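Local coordinates for protein N-acetyl-beta-D glucosaminidase (Rhizomucor miehei CAU432, PDB 4ZM6) that probably hydrolyses terminal beta-linked N-acetylglucosamine through its glycoside hydrolase family 3 part and transfers acetyl groups from acetyl-CoA to glucosamine through its GCN5-related region, at residues 559-564 / 613-618; 661-666 / 850-855. All blocks are in the same frame, centred on the assembly; numbering follows the deposited sequence.

Contact 1: 559-564 / 613-618; sequences DIFGKD and LMLLMV. With ACO (acetyl coenzyme *a), chain C.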
loop_
_atom_site.group_PDB
_atom_site.type_symbol
_atom_site.label_atom_id
_atom_site.label_comp_id
_atom_site.label_asym_id
_atom_site.label_seq_id
_atom_site.Cartn_x
_atom_site.Cartn_y
_atom_site.Cartn_z
ATOM N N ASP A 559 33.649 1.002 1.896
ATOM C CA ASP A 559 34.051 0.873 0.503
ATOM C C ASP A 559 34.079 2.228 -0.222
ATOM O O ASP A 559 34.983 2.483 -1.013
ATOM C CB ASP A 559 33.107 -0.102 -0.210
ATOM C CG ASP A 559 33.612 -0.524 -1.568
ATOM O OD1 ASP A 559 34.824 -0.370 -1.841
ATOM O OD2 ASP A 559 32.790 -1.021 -2.369
ATOM N N ILE A 560 33.105 3.089 0.072
ATOM C CA ILE A 560 32.929 4.374 -0.619
ATOM C C ILE A 560 33.577 5.552 0.106
ATOM O O ILE A 560 34.208 6.392 -0.530
ATOM C CB ILE A 560 31.426 4.683 -0.806
ATOM C CG1 ILE A 560 30.827 3.694 -1.804
ATOM C CG2 ILE A 560 31.202 6.120 -1.265
ATOM C CD1 ILE A 560 29.321 3.738 -1.896
ATOM N N PHE A 561 33.386 5.623 1.424
ATOM C CA PHE A 561 33.857 6.746 2.239
ATOM C C PHE A 561 34.997 6.380 3.201
ATOM O O PHE A 561 35.489 7.240 3.928
ATOM C CB PHE A 561 32.701 7.294 3.079
ATOM C CG PHE A 561 31.570 7.873 2.277
ATOM C CD1 PHE A 561 31.731 9.064 1.581
ATOM C CD2 PHE A 561 30.324 7.254 2.258
ATOM C CE1 PHE A 561 30.684 9.611 0.854
ATOM C CE2 PHE A 561 29.272 7.797 1.534
ATOM C CZ PHE A 561 29.452 8.973 0.829
ATOM N N GLY A 562 35.423 5.117 3.201
ATOM C CA GLY A 562 36.390 4.618 4.185
ATOM C C GLY A 562 37.708 5.366 4.309
ATOM O O GLY A 562 38.290 5.403 5.394
ATOM N N LYS A 563 38.187 5.956 3.214
ATOM C CA LYS A 563 39.481 6.650 3.212
ATOM C C LYS A 563 39.456 7.922 4.061
ATOM O O LYS A 563 40.241 8.054 4.992
ATOM C CB LYS A 563 39.936 6.981 1.782
ATOM N N ASP A 564 38.553 8.846 3.743
ATOM C CA ASP A 564 38.465 10.131 4.458
ATOM C C ASP A 564 37.495 10.130 5.644
ATOM O O ASP A 564 37.588 10.996 6.515
ATOM C CB ASP A 564 38.034 11.253 3.500
ATOM C CG ASP A 564 39.123 11.647 2.520
ATOM O OD1 ASP A 564 40.164 10.959 2.459
ATOM O OD2 ASP A 564 38.925 12.654 1.807
ATOM N N LEU A 613 17.371 14.402 2.730
ATOM C CA LEU A 613 18.031 13.275 2.090
ATOM C C LEU A 613 19.365 13.107 2.799
ATOM O O LEU A 613 20.348 13.769 2.471
ATOM C CB LEU A 613 18.204 13.521 0.588
ATOM C CG LEU A 613 18.410 12.291 -0.308
ATOM C CD1 LEU A 613 18.347 12.668 -1.777
ATOM C CD2 LEU A 613 19.733 11.617 -0.030
ATOM N N MET A 614 19.379 12.219 3.788
ATOM C CA MET A 614 20.507 12.098 4.706
ATOM C C MET A 614 21.729 11.532 4.001
ATOM O O MET A 614 22.855 11.959 4.244
ATOM C CB MET A 614 20.143 11.195 5.894
ATOM C CG MET A 614 18.990 11.696 6.755
ATOM S SD MET A 614 18.427 10.451 7.938
ATOM C CE MET A 614 19.820 10.415 9.060
ATOM N N LEU A 615 21.502 10.554 3.139
ATOM C CA LEU A 615 22.600 9.885 2.462
ATOM C C LEU A 615 22.086 9.180 1.214
ATOM O O LEU A 615 20.953 8.688 1.194
ATOM C CB LEU A 615 23.262 8.879 3.404
ATOM C CG LEU A 615 24.539 8.200 2.915
ATOM C CD1 LEU A 615 25.708 9.168 2.942
ATOM C CD2 LEU A 615 24.846 6.982 3.768
ATOM N N LEU A 616 22.920 9.171 0.177
ATOM C CA LEU A 616 22.674 8.405 -1.035
ATOM C C LEU A 616 24.022 7.866 -1.457
ATOM O O LEU A 616 24.967 8.633 -1.601
ATOM C CB LEU A 616 22.113 9.307 -2.133
ATOM C CG LEU A 616 21.196 8.724 -3.220
ATOM C CD1 LEU A 616 21.392 9.488 -4.528
ATOM C CD2 LEU A 616 21.401 7.234 -3.452
ATOM N N MET A 617 24.126 6.554 -1.634
ATOM C CA MET A 617 25.403 5.932 -1.991
ATOM C C MET A 617 25.171 4.617 -2.719
ATOM O O MET A 617 24.238 3.883 -2.387
ATOM C CB MET A 617 26.242 5.686 -0.731
ATOM C CG MET A 617 25.806 4.472 0.085
ATOM S SD MET A 617 26.472 4.323 1.757
ATOM C CE MET A 617 28.209 4.583 1.456
ATOM N N VAL A 618 26.009 4.330 -3.718
ATOM C CA VAL A 618 25.991 3.025 -4.393
ATOM C C VAL A 618 27.424 2.527 -4.615
ATOM O O VAL A 618 28.343 3.321 -4.826
ATOM C CB VAL A 618 25.162 3.030 -5.721
ATOM C CG1 VAL A 618 24.293 4.277 -5.841
ATOM C CG2 VAL A 618 26.044 2.913 -6.954
HETATM N N1A ACO C . 24.334 3.852 -19.664
HETATM C C2A ACO C . 25.109 4.949 -19.830
HETATM N N3A ACO C . 25.208 5.931 -18.907
HETATM C C4A ACO C . 24.530 5.866 -17.731
HETATM C C5A ACO C . 23.659 4.700 -17.489
HETATM C C6A ACO C . 23.594 3.660 -18.542
HETATM N N6A ACO C . 22.817 2.563 -18.374
HETATM N N7A ACO C . 23.100 4.878 -16.287
HETATM C C8A ACO C . 23.561 6.056 -15.792
HETATM N N9A ACO C . 24.409 6.652 -16.654
HETATM C C1B ACO C . 25.099 7.951 -16.422
HETATM C C2B ACO C . 24.334 9.129 -17.021
HETATM O O2B ACO C . 25.230 9.981 -17.746
HETATM C C3B ACO C . 23.675 9.842 -15.850
HETATM O O3B ACO C . 23.622 11.275 -15.978
HETATM P P3B ACO C . 24.848 12.330 -15.828
HETATM O O7A ACO C . 24.934 12.624 -14.344
HETATM O O8A ACO C . 26.054 11.655 -16.439
HETATM O O9A ACO C . 24.360 13.505 -16.628
HETATM C C4B ACO C . 24.455 9.360 -14.628
HETATM O O4B ACO C . 25.199 8.193 -15.013
HETATM C C5B ACO C . 23.524 9.052 -13.462
HETATM O O5B ACO C . 24.152 8.068 -12.652
HETATM P P1A ACO C . 23.327 6.906 -11.924
HETATM O O1A ACO C . 23.862 5.590 -12.438
HETATM O O2A ACO C . 21.845 7.169 -11.944
HETATM O O3A ACO C . 23.879 7.227 -10.452
HETATM P P2A ACO C . 24.920 6.253 -9.728
HETATM O O4A ACO C . 24.284 4.885 -9.637
HETATM O O5A ACO C . 26.268 6.388 -10.376
HETATM O O6A ACO C . 24.972 6.939 -8.279
HETATM C CBP ACO C . 26.013 8.572 -6.823
HETATM C CCP ACO C . 25.319 8.316 -8.150
HETATM C CDP ACO C . 25.069 8.245 -5.676
HETATM C CEP ACO C . 26.382 10.045 -6.750
HETATM C CAP ACO C . 27.257 7.680 -6.791
HETATM O OAP ACO C . 28.268 8.246 -7.618
HETATM C C9P ACO C . 27.802 7.457 -5.409
HETATM O O9P ACO C . 27.468 6.450 -4.799
HETATM N N8P ACO C . 28.648 8.351 -4.902
HETATM C C7P ACO C . 29.238 8.144 -3.593
HETATM C C6P ACO C . 29.903 9.392 -3.038
HETATM C C5P ACO C . 28.959 10.513 -2.642
HETATM O O5P ACO C . 29.438 11.634 -2.675
HETATM N N4P ACO C . 27.698 10.287 -2.240
HETATM C C3P ACO C . 26.818 11.369 -1.787
HETATM C C2P ACO C . 26.888 11.605 -0.274
HETATM S S1P ACO C . 26.282 13.203 0.213
HETATM C C ACO C . 24.661 12.976 0.489
HETATM O O ACO C . 24.138 11.901 0.256
HETATM C CH3 ACO C . 23.882 14.137 1.018
#

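Contact 2: 661-666 / 850-855; sequences PDDDAQ and WRSYRL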
loop_
_atom_site.group_PDB
_atom_site.type_symbol
_atom_site.label_atom_id
_atom_site.label_comp_id
_atom_site.label_asym_id
_atom_site.label_seq_id
_atom_site.Cartn_x
_atom_site.Cartn_y
_atom_site.Cartn_z
ATOM N N PRO A 661 29.913 16.757 0.762
ATOM C CA PRO A 661 31.359 16.927 0.906
ATOM C C PRO A 661 31.995 17.542 -0.336
ATOM O O PRO A 661 31.503 17.337 -1.450
ATOM C CB PRO A 661 31.862 15.496 1.109
ATOM C CG PRO A 661 30.718 14.781 1.737
ATOM C CD PRO A 661 29.456 15.448 1.262
ATOM N N ASP A 662 33.076 18.291 -0.133
ATOM C CA ASP A 662 33.742 19.017 -1.216
ATOM C C ASP A 662 35.223 18.666 -1.404
ATOM O O ASP A 662 35.821 19.036 -2.414
ATOM C CB ASP A 662 33.610 20.517 -0.958
ATOM C CG ASP A 662 33.975 21.345 -2.158
ATOM O OD1 ASP A 662 33.266 21.257 -3.181
ATOM O OD2 ASP A 662 34.977 22.082 -2.077
ATOM N N ASP A 663 35.808 17.933 -0.463
ATOM C CA ASP A 663 37.262 17.787 -0.402
ATOM C C ASP A 663 37.816 16.583 -1.175
ATOM O O ASP A 663 39.013 16.309 -1.108
ATOM C CB ASP A 663 37.715 17.738 1.062
ATOM C CG ASP A 663 37.203 18.924 1.869
ATOM O OD1 ASP A 663 37.381 20.081 1.423
ATOM O OD2 ASP A 663 36.605 18.700 2.944
ATOM N N ASP A 664 36.967 15.866 -1.904
ATOM C CA ASP A 664 37.447 14.826 -2.806
ATOM C C ASP A 664 36.639 14.822 -4.097
ATOM O O ASP A 664 35.545 15.385 -4.157
ATOM C CB ASP A 664 37.433 13.449 -2.134
ATOM C CG ASP A 664 36.043 12.867 -2.023
ATOM O OD1 ASP A 664 35.236 13.412 -1.243
ATOM O OD2 ASP A 664 35.757 11.858 -2.710
ATOM N N ALA A 665 37.196 14.184 -5.123
ATOM C CA ALA A 665 36.645 14.231 -6.479
ATOM C C ALA A 665 35.319 13.487 -6.609
ATOM O O ALA A 665 34.389 13.996 -7.223
ATOM C CB ALA A 665 37.657 13.679 -7.475
ATOM N N GLN A 666 35.234 12.289 -6.036
ATOM C CA GLN A 666 33.988 11.514 -6.066
ATOM C C GLN A 666 32.826 12.281 -5.419
ATOM O O GLN A 666 31.675 12.166 -5.858
ATOM C CB GLN A 666 34.172 10.148 -5.392
ATOM N N TRP A 850 38.385 21.679 8.926
ATOM C CA TRP A 850 38.667 20.254 8.882
ATOM C C TRP A 850 38.156 19.640 7.586
ATOM O O TRP A 850 38.881 18.916 6.903
ATOM C CB TRP A 850 38.013 19.572 10.086
ATOM C CG TRP A 850 38.189 18.100 10.089
ATOM C CD1 TRP A 850 39.366 17.421 10.067
ATOM C CD2 TRP A 850 37.152 17.114 10.106
ATOM N NE1 TRP A 850 39.131 16.067 10.067
ATOM C CE2 TRP A 850 37.778 15.852 10.091
ATOM C CE3 TRP A 850 35.755 17.175 10.128
ATOM C CZ2 TRP A 850 37.055 14.656 10.104
ATOM C CZ3 TRP A 850 35.035 15.984 10.142
ATOM C CH2 TRP A 850 35.688 14.743 10.131
ATOM N N ARG A 851 36.891 19.909 7.277
ATOM C CA ARG A 851 36.268 19.456 6.044
ATOM C C ARG A 851 35.242 20.497 5.601
ATOM O O ARG A 851 34.686 21.217 6.436
ATOM C CB ARG A 851 35.573 18.106 6.254
ATOM C CG ARG A 851 36.481 16.953 6.654
ATOM C CD ARG A 851 37.324 16.459 5.492
ATOM N NE ARG A 851 38.314 15.460 5.904
ATOM C CZ ARG A 851 38.040 14.192 6.212
ATOM N NH1 ARG A 851 36.795 13.737 6.173
ATOM N NH2 ARG A 851 39.014 13.367 6.568
ATOM N N SER A 852 34.981 20.567 4.294
ATOM C CA SER A 852 34.015 21.531 3.747
ATOM C C SER A 852 32.882 20.835 2.994
ATOM O O SER A 852 33.067 19.754 2.434
ATOM C CB SER A 852 34.722 22.533 2.830
ATOM O OG SER A 852 35.804 23.167 3.500
ATOM N N TYR A 853 31.709 21.462 2.996
ATOM C CA TYR A 853 30.531 20.935 2.303
ATOM C C TYR A 853 29.820 22.036 1.530
ATOM O O TYR A 853 29.878 23.200 1.905
ATOM C CB TYR A 853 29.537 20.323 3.299
ATOM C CG TYR A 853 30.168 19.477 4.381
ATOM C CD1 TYR A 853 30.597 20.052 5.567
ATOM C CD2 TYR A 853 30.327 18.103 4.225
ATOM C CE1 TYR A 853 31.169 19.290 6.563
ATOM C CE2 TYR A 853 30.901 17.330 5.223
ATOM C CZ TYR A 853 31.323 17.936 6.390
ATOM O OH TYR A 853 31.900 17.195 7.395
ATOM N N ARG A 854 29.135 21.659 0.458
ATOM C CA ARG A 854 28.261 22.582 -0.259
ATOM C C ARG A 854 26.821 22.164 -0.031
ATOM O O ARG A 854 26.432 21.049 -0.383
ATOM C CB ARG A 854 28.568 22.573 -1.751
ATOM C CG ARG A 854 27.700 23.523 -2.570
ATOM C CD ARG A 854 27.985 23.391 -4.057
ATOM N NE ARG A 854 29.413 23.534 -4.340
ATOM C CZ ARG A 854 30.061 24.696 -4.372
ATOM N NH1 ARG A 854 29.426 25.844 -4.131
ATOM N NH2 ARG A 854 31.367 24.706 -4.629
ATOM N N LEU A 855 26.031 23.056 0.557
ATOM C CA LEU A 855 24.636 22.758 0.827
ATOM C C LEU A 855 23.848 22.696 -0.472
ATOM O O LEU A 855 24.262 23.253 -1.490
ATOM C CB LEU A 855 24.022 23.810 1.750
ATOM C CG LEU A 855 24.704 24.027 3.104
ATOM C CD1 LEU A 855 23.806 24.863 4.009
ATOM C CD2 LEU A 855 25.065 22.704 3.772
HETATM O O HOH W 1 34.568 16.984 2.142
#

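Contact 1: 559-564 / 613-618
The acetyl-CoA pocket of the GNAT domain is built here from the C-terminal part of helix 546-561 and the end of strand 608-618, where I560 and F561 meet M617, L615 and the backbone of V618. The methyl of M617 is the hub: CE lies 3.4 Å from F561 CE2, approaching the ring obliquely, and I560 CD1 packs against the same M617 CE at 3.6 Å. In the thioether chain of M617, the bend at chi3 (-49°) sets CE against I560 and F561. L615 CD1 adds a looser contact with F561 CE2. The other arm of the beta-branched I560, CG2, lies over the centre of the F561 ring, 3.7 Å above its plane.

As in other GNAT enzymes, the strand offers its backbone to the pantetheine arm of the cofactor. V618 N donates to ACO O9P over 2.8 Å in a nearly straight bond (164°), and L616 N holds the thioester oxygen, ACO O, at 3.0 Å. Between them a weak bond runs from ACO N4P to L616 O. I560 and F561 contribute apolar contacts: I560 CG2 reaches ACO C7P at 3.7 Å, while the edge of the F561 ring meets ACO N4P near the ring plane. A classic beta bulge at M614 and L615, paired with A599 of strand 594-605, interrupts the regular pairing just before L616.

Contact 2: 661-666 / 850-855
Turned beside its own backbone N (chi1 -53°), the carboxylate of D663 reaches the backbone of R851 and S852, whereas the D662 side chain extends with CG anti to its N (chi1 -167°) and brings OD1 toward R854. D663 OD2 accepts from S852 N over 2.8 Å through its syn lone pair, and the bond is close to straight at 164°. The returning bond is more bent: D662 N donates to S852 O at 3.0 Å. S852 is thus gripped on both its N-H and its carbonyl, and a water closes the arrangement by accepting from D663 N and donating to D663 OD2 and S852 O.

Next to this polar cluster, P661 and Y853 form an antiparallel, non-hydrogen-bonded pair whose side chains diverge, and P661 CA lies 3.7 Å from Y853 CD2. This short beta bridge joins strand 660-661, within the first N-acetyltransferase region, to strand 847-857 in the second. W850 and R851 both lie opposite D688, a classic bulge just before S852 on the other edge of that strand. The phenol of Y853 is held by D688, and the hydroxyl of S852 by H687. D662 OD1 stays 4.2 Å from R854 NH2, too far for a salt bridge, with R854 NH1 bonded to D682 O. R851 is engaged by D564 O, hydrogen-bonded to its NH2, and by a cation-pi contact with W565. D663 OD2 therefore takes its bonds from a backbone N-H and a water, while the R851 guanidinium, near but not touching, may favour the ionised carboxylate.

How the contacts relate
Contact 1 lies wholly upstream of contact 2, and their centres are about 12 Å apart. They touch directly: D564 O, in segment 559-564, is probably hydrogen-bonded to R851 NH2 on strand 847-857, 2.8 Å away. Both border the same cofactor, contact 1 through strand 608-618 and residues I560 and F561, contact 2 through P661 and Q666, the latter on helix 665-677, which also packs F673 and F674 against L616. The strands belong to different sheets, since 608-618 lies in the five-stranded sheet and 660-661 joins the one containing 847-857. The C-terminal N-acetyltransferase region is thereby joined to the acetyl-CoA-binding one beside its pocket.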